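PDB 5J90: RagB/SusD domain protein from Flavobacterium johnsoniae, which binds chitin and, as a SusD homolog encoded in a polysaccharide utilization locus, probably captures chitin chains at the cell surface for uptake. Local coordinates for residues A65-F70 with D264-A269; N76-L81 with K452-G457; V465-F470 with G491-G496. All coordinates share one frame; numbering follows the deposited sequence.

Interaction 1 of 3, residues A65-F70 with D264-A269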
loop_
_atom_site.group_PDB
_atom_site.type_symbol
_atom_site.label_atom_id
_atom_site.label_comp_id
_atom_site.label_asym_id
_atom_site.label_seq_id
_atom_site.Cartn_x
_atom_site.Cartn_y
_atom_site.Cartn_z
ATOM N N ALA A 65 -17.193 -17.911 15.392
ATOM C CA ALA A 65 -16.558 -17.359 16.590
ATOM C C ALA A 65 -16.395 -18.445 17.632
ATOM O O ALA A 65 -17.206 -19.374 17.703
ATOM C CB ALA A 65 -17.383 -16.215 17.155
ATOM N N THR A 66 -15.338 -18.344 18.430
ATOM C CA THR A 66 -15.108 -19.339 19.471
ATOM C C THR A 66 -15.689 -18.916 20.828
ATOM O O THR A 66 -15.637 -17.742 21.197
ATOM C CB THR A 66 -13.611 -19.666 19.631
ATOM O OG1 THR A 66 -13.469 -20.751 20.563
ATOM C CG2 THR A 66 -12.843 -18.459 20.155
ATOM N N PRO A 67 -16.265 -19.882 21.570
ATOM C CA PRO A 67 -16.694 -19.619 22.950
ATOM C C PRO A 67 -15.566 -19.851 23.946
ATOM O O PRO A 67 -15.758 -19.636 25.146
ATOM C CB PRO A 67 -17.768 -20.681 23.171
ATOM C CG PRO A 67 -17.266 -21.854 22.383
ATOM C CD PRO A 67 -16.638 -21.237 21.126
ATOM N N THR A 68 -14.406 -20.282 23.460
ATOM C CA THR A 68 -13.322 -20.735 24.329
ATOM C C THR A 68 -12.250 -19.670 24.515
ATOM O O THR A 68 -11.772 -19.076 23.544
ATOM C CB THR A 68 -12.671 -21.999 23.753
ATOM O OG1 THR A 68 -13.691 -22.967 23.461
ATOM C CG2 THR A 68 -11.658 -22.584 24.734
ATOM N N GLY A 69 -11.868 -19.431 25.765
ATOM C CA GLY A 69 -10.853 -18.439 26.080
ATOM C C GLY A 69 -9.442 -18.991 26.021
ATOM O O GLY A 69 -8.719 -18.983 27.019
ATOM N N PHE A 70 -9.039 -19.467 24.844
ATOM C CA PHE A 70 -7.710 -20.042 24.666
ATOM C C PHE A 70 -6.622 -19.092 25.142
ATOM O O PHE A 70 -6.686 -17.893 24.874
ATOM C CB PHE A 70 -7.443 -20.326 23.188
ATOM C CG PHE A 70 -8.393 -21.302 22.561
ATOM C CD1 PHE A 70 -9.367 -20.865 21.672
ATOM C CD2 PHE A 70 -8.291 -22.660 22.820
ATOM C CE1 PHE A 70 -10.230 -21.766 21.070
ATOM C CE2 PHE A 70 -9.154 -23.561 22.220
ATOM C CZ PHE A 70 -10.123 -23.109 21.345
ATOM N N ASP A 264 -15.882 -25.937 20.148
ATOM C CA ASP A 264 -14.825 -24.928 20.095
ATOM C C ASP A 264 -15.088 -23.840 19.054
ATOM O O ASP A 264 -14.325 -22.873 18.945
ATOM C CB ASP A 264 -13.478 -25.578 19.803
ATOM C CG ASP A 264 -12.708 -25.934 21.057
ATOM O OD1 ASP A 264 -13.098 -25.494 22.169
ATOM O OD2 ASP A 264 -11.694 -26.647 20.912
ATOM N N ILE A 265 -16.149 -24.000 18.277
ATOM C CA ILE A 265 -16.532 -22.973 17.306
ATOM C C ILE A 265 -18.053 -22.931 17.204
ATOM O O ILE A 265 -18.730 -23.975 17.308
ATOM C CB ILE A 265 -15.838 -23.176 15.920
ATOM C CG1 ILE A 265 -15.822 -21.871 15.100
ATOM C CG2 ILE A 265 -16.472 -24.307 15.123
ATOM C CD1 ILE A 265 -14.842 -20.841 15.637
ATOM N N ARG A 266 -18.581 -21.721 17.030
ATOM C CA ARG A 266 -20.020 -21.476 17.001
ATOM C C ARG A 266 -20.369 -20.490 15.886
ATOM O O ARG A 266 -19.483 -19.859 15.291
ATOM C CB ARG A 266 -20.485 -20.863 18.331
ATOM C CG ARG A 266 -20.182 -21.662 19.608
ATOM C CD ARG A 266 -21.194 -22.776 19.884
ATOM N NE ARG A 266 -20.900 -23.973 19.113
ATOM C CZ ARG A 266 -21.530 -25.139 19.245
ATOM N NH1 ARG A 266 -22.503 -25.282 20.143
ATOM N NH2 ARG A 266 -21.182 -26.163 18.487
ATOM N N MET A 267 -21.659 -20.357 15.598
ATOM C CA MET A 267 -22.165 -19.249 14.800
ATOM C C MET A 267 -21.609 -17.926 15.334
ATOM O O MET A 267 -21.465 -17.750 16.547
ATOM C CB MET A 267 -23.689 -19.233 14.896
ATOM C CG MET A 267 -24.376 -18.169 14.056
ATOM S SD MET A 267 -26.147 -18.190 14.419
ATOM C CE MET A 267 -26.779 -17.247 13.036
ATOM N N SER A 268 -21.290 -16.996 14.435
ATOM C CA SER A 268 -20.783 -15.685 14.844
ATOM C C SER A 268 -21.887 -14.648 15.021
ATOM O O SER A 268 -22.990 -14.792 14.493
ATOM C CB SER A 268 -19.820 -15.149 13.786
ATOM O OG SER A 268 -20.552 -14.827 12.621
ATOM N N ALA A 269 -21.563 -13.575 15.736
ATOM C CA ALA A 269 -22.476 -12.444 15.861
ATOM C C ALA A 269 -22.754 -11.761 14.524
ATOM O O ALA A 269 -23.871 -11.319 14.283
ATOM C CB ALA A 269 -21.940 -11.439 16.867
#

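Interaction 2 of 3, residues N76-L81 with K452-G457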
loop_
_atom_site.group_PDB
_atom_site.type_symbol
_atom_site.label_atom_id
_atom_site.label_comp_id
_atom_site.label_asym_id
_atom_site.label_seq_id
_atom_site.Cartn_x
_atom_site.Cartn_y
_atom_site.Cartn_z
ATOM N N ASN A 76 -5.399 -15.211 18.614
ATOM C CA ASN A 76 -5.700 -14.651 17.292
ATOM C C ASN A 76 -6.993 -13.836 17.288
ATOM O O ASN A 76 -7.099 -12.847 16.559
ATOM C CB ASN A 76 -5.856 -15.762 16.249
ATOM C CG ASN A 76 -4.535 -16.283 15.695
ATOM O OD1 ASN A 76 -3.442 -15.810 16.024
ATOM N ND2 ASN A 76 -4.644 -17.285 14.834
ATOM N N THR A 77 -7.984 -14.252 18.081
ATOM C CA THR A 77 -9.291 -13.587 18.056
ATOM C C THR A 77 -9.264 -12.210 18.716
ATOM O O THR A 77 -10.145 -11.385 18.466
ATOM C CB THR A 77 -10.427 -14.430 18.685
ATOM O OG1 THR A 77 -10.342 -14.381 20.115
ATOM C CG2 THR A 77 -10.341 -15.882 18.218
ATOM N N THR A 78 -8.261 -11.973 19.562
ATOM C CA THR A 78 -8.070 -10.658 20.181
ATOM C C THR A 78 -6.801 -9.991 19.646
ATOM O O THR A 78 -6.239 -9.084 20.266
ATOM C CB THR A 78 -8.068 -10.759 21.722
ATOM O OG1 THR A 78 -7.139 -11.775 22.124
ATOM C CG2 THR A 78 -9.467 -11.139 22.227
ATOM N N TYR A 79 -6.380 -10.444 18.468
ATOM C CA TYR A 79 -5.319 -9.812 17.683
ATOM C C TYR A 79 -3.929 -9.915 18.313
ATOM O O TYR A 79 -3.033 -9.129 17.991
ATOM C CB TYR A 79 -5.660 -8.358 17.339
ATOM C CG TYR A 79 -6.923 -8.177 16.509
ATOM C CD1 TYR A 79 -7.577 -9.261 15.930
ATOM C CD2 TYR A 79 -7.457 -6.909 16.299
ATOM C CE1 TYR A 79 -8.735 -9.083 15.162
ATOM C CE2 TYR A 79 -8.602 -6.721 15.532
ATOM C CZ TYR A 79 -9.236 -7.808 14.966
ATOM O OH TYR A 79 -10.376 -7.632 14.214
ATOM N N ALA A 80 -3.756 -10.892 19.199
ATOM C CA ALA A 80 -2.432 -11.318 19.632
ATOM C C ALA A 80 -2.096 -12.557 18.812
ATOM O O ALA A 80 -2.457 -13.678 19.173
ATOM C CB ALA A 80 -2.418 -11.627 21.145
ATOM N N LEU A 81 -1.428 -12.357 17.682
ATOM C CA LEU A 81 -1.196 -13.479 16.778
ATOM C C LEU A 81 -0.282 -14.498 17.438
ATOM O O LEU A 81 0.777 -14.140 17.969
ATOM C CB LEU A 81 -0.615 -13.007 15.440
ATOM C CG LEU A 81 -1.478 -12.028 14.634
ATOM C CD1 LEU A 81 -0.871 -11.799 13.258
ATOM C CD2 LEU A 81 -2.906 -12.540 14.507
ATOM N N LYS A 452 -11.758 -6.348 22.487
ATOM C CA LYS A 452 -10.456 -6.517 23.121
ATOM C C LYS A 452 -9.385 -6.665 22.043
ATOM O O LYS A 452 -9.495 -7.514 21.151
ATOM C CB LYS A 452 -10.447 -7.750 24.032
ATOM C CG LYS A 452 -11.410 -7.688 25.222
ATOM C CD LYS A 452 -11.044 -6.546 26.161
ATOM C CE LYS A 452 -11.841 -6.593 27.457
ATOM N NZ LYS A 452 -11.367 -5.556 28.423
ATOM N N ASN A 453 -8.346 -5.843 22.138
ATOM C CA ASN A 453 -7.264 -5.821 21.160
ATOM C C ASN A 453 -5.935 -5.867 21.907
ATOM O O ASN A 453 -5.495 -4.857 22.462
ATOM C CB ASN A 453 -7.379 -4.551 20.305
ATOM C CG ASN A 453 -6.328 -4.463 19.200
ATOM O OD1 ASN A 453 -5.254 -5.070 19.278
ATOM N ND2 ASN A 453 -6.627 -3.670 18.180
ATOM N N TYR A 454 -5.305 -7.039 21.920
ATOM C CA TYR A 454 -4.068 -7.259 22.662
ATOM C C TYR A 454 -2.836 -7.271 21.752
ATOM O O TYR A 454 -1.837 -7.929 22.050
ATOM C CB TYR A 454 -4.155 -8.574 23.447
ATOM C CG TYR A 454 -5.212 -8.571 24.532
ATOM C CD1 TYR A 454 -5.260 -7.549 25.473
ATOM C CD2 TYR A 454 -6.168 -9.572 24.603
ATOM C CE1 TYR A 454 -6.224 -7.533 26.465
ATOM C CE2 TYR A 454 -7.138 -9.567 25.596
ATOM C CZ TYR A 454 -7.161 -8.542 26.518
ATOM O OH TYR A 454 -8.123 -8.527 27.507
ATOM N N SER A 455 -2.897 -6.524 20.653
ATOM C CA SER A 455 -1.792 -6.505 19.692
ATOM C C SER A 455 -0.674 -5.538 20.050
ATOM O O SER A 455 0.332 -5.477 19.349
ATOM C CB SER A 455 -2.310 -6.132 18.310
ATOM O OG SER A 455 -2.601 -4.743 18.242
ATOM N N GLY A 456 -0.864 -4.751 21.102
ATOM C CA GLY A 456 0.140 -3.771 21.486
ATOM C C GLY A 456 0.325 -2.657 20.473
ATOM O O GLY A 456 1.384 -2.027 20.424
ATOM N N GLY A 457 -0.696 -2.415 19.660
ATOM C CA GLY A 457 -0.656 -1.332 18.694
ATOM C C GLY A 457 -0.321 -1.754 17.271
ATOM O O GLY A 457 -0.444 -0.954 16.345
#

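Interaction 3 of 3, residues V465-F470 with G491-G496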
loop_
_atom_site.group_PDB
_atom_site.type_symbol
_atom_site.label_atom_id
_atom_site.label_comp_id
_atom_site.label_asym_id
_atom_site.label_seq_id
_atom_site.Cartn_x
_atom_site.Cartn_y
_atom_site.Cartn_z
ATOM N N VAL A 465 -6.967 -7.668 11.333
ATOM C CA VAL A 465 -5.775 -8.383 10.898
ATOM C C VAL A 465 -5.638 -8.307 9.385
ATOM O O VAL A 465 -6.543 -8.715 8.642
ATOM C CB VAL A 465 -5.816 -9.860 11.343
ATOM C CG1 VAL A 465 -4.528 -10.552 10.942
ATOM C CG2 VAL A 465 -6.060 -9.969 12.854
ATOM N N ARG A 466 -4.514 -7.765 8.925
ATOM C CA ARG A 466 -4.284 -7.612 7.486
ATOM C C ARG A 466 -3.438 -8.754 6.919
ATOM O O ARG A 466 -3.466 -9.015 5.718
ATOM C CB ARG A 466 -3.663 -6.248 7.148
ATOM C CG ARG A 466 -4.390 -5.056 7.767
ATOM C CD ARG A 466 -5.900 -5.034 7.539
ATOM N NE ARG A 466 -6.263 -4.750 6.149
ATOM C CZ ARG A 466 -7.487 -4.407 5.749
ATOM N NH1 ARG A 466 -8.481 -4.273 6.620
ATOM N NH2 ARG A 466 -7.723 -4.166 4.469
ATOM N N ARG A 467 -2.669 -9.426 7.780
ATOM C CA ARG A 467 -1.836 -10.552 7.355
ATOM C C ARG A 467 -1.369 -11.306 8.582
ATOM O O ARG A 467 -1.557 -10.842 9.708
ATOM C CB ARG A 467 -0.603 -10.072 6.568
ATOM C CG ARG A 467 0.390 -9.288 7.434
ATOM C CD ARG A 467 1.606 -8.843 6.640
ATOM N NE ARG A 467 2.536 -9.938 6.331
ATOM C CZ ARG A 467 3.546 -10.308 7.113
ATOM N NH1 ARG A 467 3.745 -9.728 8.297
ATOM N NH2 ARG A 467 4.366 -11.265 6.702
ATOM N N ILE A 468 -0.742 -12.459 8.353
ATOM C CA ILE A 468 -0.064 -13.175 9.431
ATOM C C ILE A 468 1.443 -13.020 9.238
ATOM O O ILE A 468 1.950 -12.981 8.111
ATOM C CB ILE A 468 -0.511 -14.657 9.496
ATOM C CG1 ILE A 468 -2.018 -14.711 9.757
ATOM C CG2 ILE A 468 0.272 -15.429 10.571
ATOM C CD1 ILE A 468 -2.602 -16.122 9.834
ATOM N N ASN A 469 2.155 -12.910 10.358
ATOM C CA ASN A 469 3.611 -12.754 10.346
ATOM C C ASN A 469 4.349 -14.034 9.951
ATOM O O ASN A 469 3.817 -15.142 10.107
ATOM C CB ASN A 469 4.112 -12.230 11.701
ATOM C CG ASN A 469 3.699 -13.119 12.857
ATOM O OD1 ASN A 469 2.508 -13.356 13.084
ATOM N ND2 ASN A 469 4.685 -13.636 13.587
ATOM N N PHE A 470 5.558 -13.882 9.429
ATOM C CA PHE A 470 6.331 -15.031 8.954
ATOM C C PHE A 470 6.560 -16.039 10.092
ATOM O O PHE A 470 6.653 -15.661 11.265
ATOM C CB PHE A 470 7.647 -14.565 8.318
ATOM C CG PHE A 470 7.458 -13.710 7.088
ATOM C CD1 PHE A 470 6.643 -14.124 6.047
ATOM C CD2 PHE A 470 8.112 -12.487 6.972
ATOM C CE1 PHE A 470 6.484 -13.332 4.902
ATOM C CE2 PHE A 470 7.953 -11.689 5.846
ATOM C CZ PHE A 470 7.149 -12.106 4.812
ATOM N N GLY A 491 7.781 -3.365 5.185
ATOM C CA GLY A 491 7.467 -2.800 6.482
ATOM C C GLY A 491 7.564 -3.864 7.550
ATOM O O GLY A 491 8.000 -4.978 7.269
ATOM N N PRO A 492 7.160 -3.532 8.779
ATOM C CA PRO A 492 7.282 -4.455 9.916
ATOM C C PRO A 492 6.547 -5.778 9.709
ATOM O O PRO A 492 5.430 -5.822 9.184
ATOM C CB PRO A 492 6.664 -3.665 11.078
ATOM C CG PRO A 492 6.881 -2.226 10.696
ATOM C CD PRO A 492 6.704 -2.194 9.198
ATOM N N ASP A 493 7.176 -6.858 10.147
ATOM C CA ASP A 493 6.611 -8.194 9.986
ATOM C C ASP A 493 5.627 -8.476 11.118
ATOM O O ASP A 493 5.932 -9.201 12.073
ATOM C CB ASP A 493 7.744 -9.223 9.965
ATOM C CG ASP A 493 7.253 -10.662 9.837
ATOM O OD1 ASP A 493 6.134 -10.912 9.330
ATOM O OD2 ASP A 493 8.019 -11.560 10.251
ATOM N N ASN A 494 4.450 -7.867 11.019
ATOM C CA ASN A 494 3.379 -8.094 11.979
ATOM C C ASN A 494 2.036 -8.097 11.252
ATOM O O ASN A 494 1.991 -7.953 10.034
ATOM C CB ASN A 494 3.423 -7.074 13.129
ATOM C CG ASN A 494 3.194 -5.651 12.673
ATOM O OD1 ASN A 494 2.339 -5.375 11.840
ATOM N ND2 ASN A 494 3.965 -4.729 13.237
ATOM N N GLY A 495 0.948 -8.243 11.999
ATOM C CA GLY A 495 -0.358 -8.445 11.400
ATOM C C GLY A 495 -1.048 -7.200 10.883
ATOM O O GLY A 495 -2.099 -7.311 10.240
ATOM N N GLY A 496 -0.492 -6.018 11.146
ATOM C CA GLY A 496 -1.089 -4.783 10.674
ATOM C C GLY A 496 -0.544 -4.288 9.348
ATOM O O GLY A 496 -1.133 -3.412 8.722
#

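Interaction 1 of 3, residues A65-F70 with D264-A269
Ala65 and Arg266 face each other as an antiparallel, hydrogen-bonded pair, the core of a two-stranded ribbon formed by strands 64-65 and 266-267 of this largely helical SusD-like fold. Ala65 N reaches Arg266 O at 3.0 Å, nearly straight at 163°, and Arg266 N returns the bond to Ala65 O. This end is the tight, buried one. The tip of Ile265, CD1, lies 3.5 Å from Ala65 O, Ser268 packs its CB near the methyl of Ala65, and Pro67 CD and CG ride on Arg266 CG, the two side chains at about a right angle. Beyond the pair, side chains replace backbone bonds. Thr66 OG1, turned opposite its own N (chi1 -174°), donates to Asp264 O at 2.8 Å from above the carbonyl plane, while Thr66 OG1 itself accepts from Thr68 N at 3.1 Å, closing an ST turn. With valine in place of Thr66, Asp264 O would probably lose this hydroxyl donor and the Thr68 amide its turn-closing acceptor. Toward the more open side, Thr68, Phe70 and Asp264 are partly exposed and meet mainly through the Asp264 carboxylate. Its OD1 also forms a salt bridge with Lys309, and OD2 accepts from Gln50 NE2, which would help hold the group in position. Phe70 brings its ring edge to this carboxylate, the planes 68° apart, while Thr68 CG2 sits over the centre of one ring face. Thr68 OG1 donates to Asp264 OD1 at 2.9 Å, on the anti side and out of the carboxylate plane.

Interaction 2 of 3, residues N76-L81 with K452-G457
The ring of Tyr79 meets the amide of Asn453 at its edge, CD2 lying 3.8 Å from ND2, with the two planes almost perpendicular at 86°. Asn76 O also lies in the plane of this ring, at the edge. The other ring, that of Tyr454, runs alongside Thr78, both side chains pointing the same way, and its CD2 edge comes 3.5 Å from Thr78 OG1. That hydroxyl bonds instead within its own loop, to Gly73 O and Asn75 N; with chi1 at 51° it sits between the backbone N and carbonyl carbon, leaving CG2 to pack on Lys452 CB. One backbone bond joins the two loops: Tyr454 N donates to Thr78 O at 2.8 Å, straight at 171° and nearly along the C=O axis. The CA of Asn453 adds a CA-H...O contact to the same oxygen, and Thr78 CA makes another to Lys452 O. Further on, Ser455 CB lies 3.1 Å from Tyr79 O, and the methyl of Ala80 packs on Tyr454 CB. Segment 452-457 is shaped by its own Asx turn, Asn453 OD1 accepting from Ser455 N in the carbonyl plane at 3.1 Å, while ND2 donates to Ile459 O and Thr461 OG1, bonds at both ends of the amide that would help fix its orientation against the ring of Tyr79. Two surface loops are thus joined by one short, straight amide-carbonyl bond supported by weak CH contacts and ring edges, and Lys452 O, buried here, has no conventional donor.

Interaction 3 of 3, residues V465-F470 with G491-G496
Arg467 and Asp493 form the salt bridge, end-on: NH1 at 2.9 Å and NH2 at 3.2 Å both grip the single oxygen OD1. NH1 lies on its anti lone pair, with the guanidinium and carboxylate planes 53° apart. A bend at chi3 (-74°) turns the guanidinium toward 491-496, where NH1 also donates to Asn494 O at 3.0 Å; NE is taken by Phe134 O.

A backbone amide adds to the carboxylate: Phe470 N reaches the syn lone pair of Asp493 OD1 at 3.0 Å, so three N-H groups converge on this oxygen, which would probably favour the ionised carboxylate. Between backbones, Gly495 O accepts from Arg466 N at 2.8 Å and, less directly, from Arg467 N.

In packing, Arg467 NH2 lies 3.4 Å above the centre of the Phe470 ring, and that ring meets Tyr151 edge-to-face. Gly495 CA presses close to Arg467 O, where a side chain would be cramped.

Asn494 OD1 accepts from Gly496 N and Asp493 centres an inverse gamma turn: consecutive turns clasped by a buried arginine, tying the loops flanking helices 472-477 and 479-489 in the C-terminal part of this SusD-like fold.

From the N terminus, strand 64-65 opens interaction 1, and the chain soon enters 76-81, the first half of interaction 2, before helix 83-108. Interaction 1 closes at 264-269, which leads into helix 269-277; interaction 2 closes much later at 452-457, so the two cross along the sequence. Interaction 3 follows in series, its short loop from 465-470 to 491-496 spanning helices 472-477 and 479-489. Thr66 CG2 packs on Thr77 CG2 where interactions 1 and 2 touch. Tyr79 and Leu81 lean on Val465, Arg467, Asn469 and Gly495, linking interactions 2 and 3. The loop before helix 83-108 thus contacts both the middle and the C-terminal part of the chain.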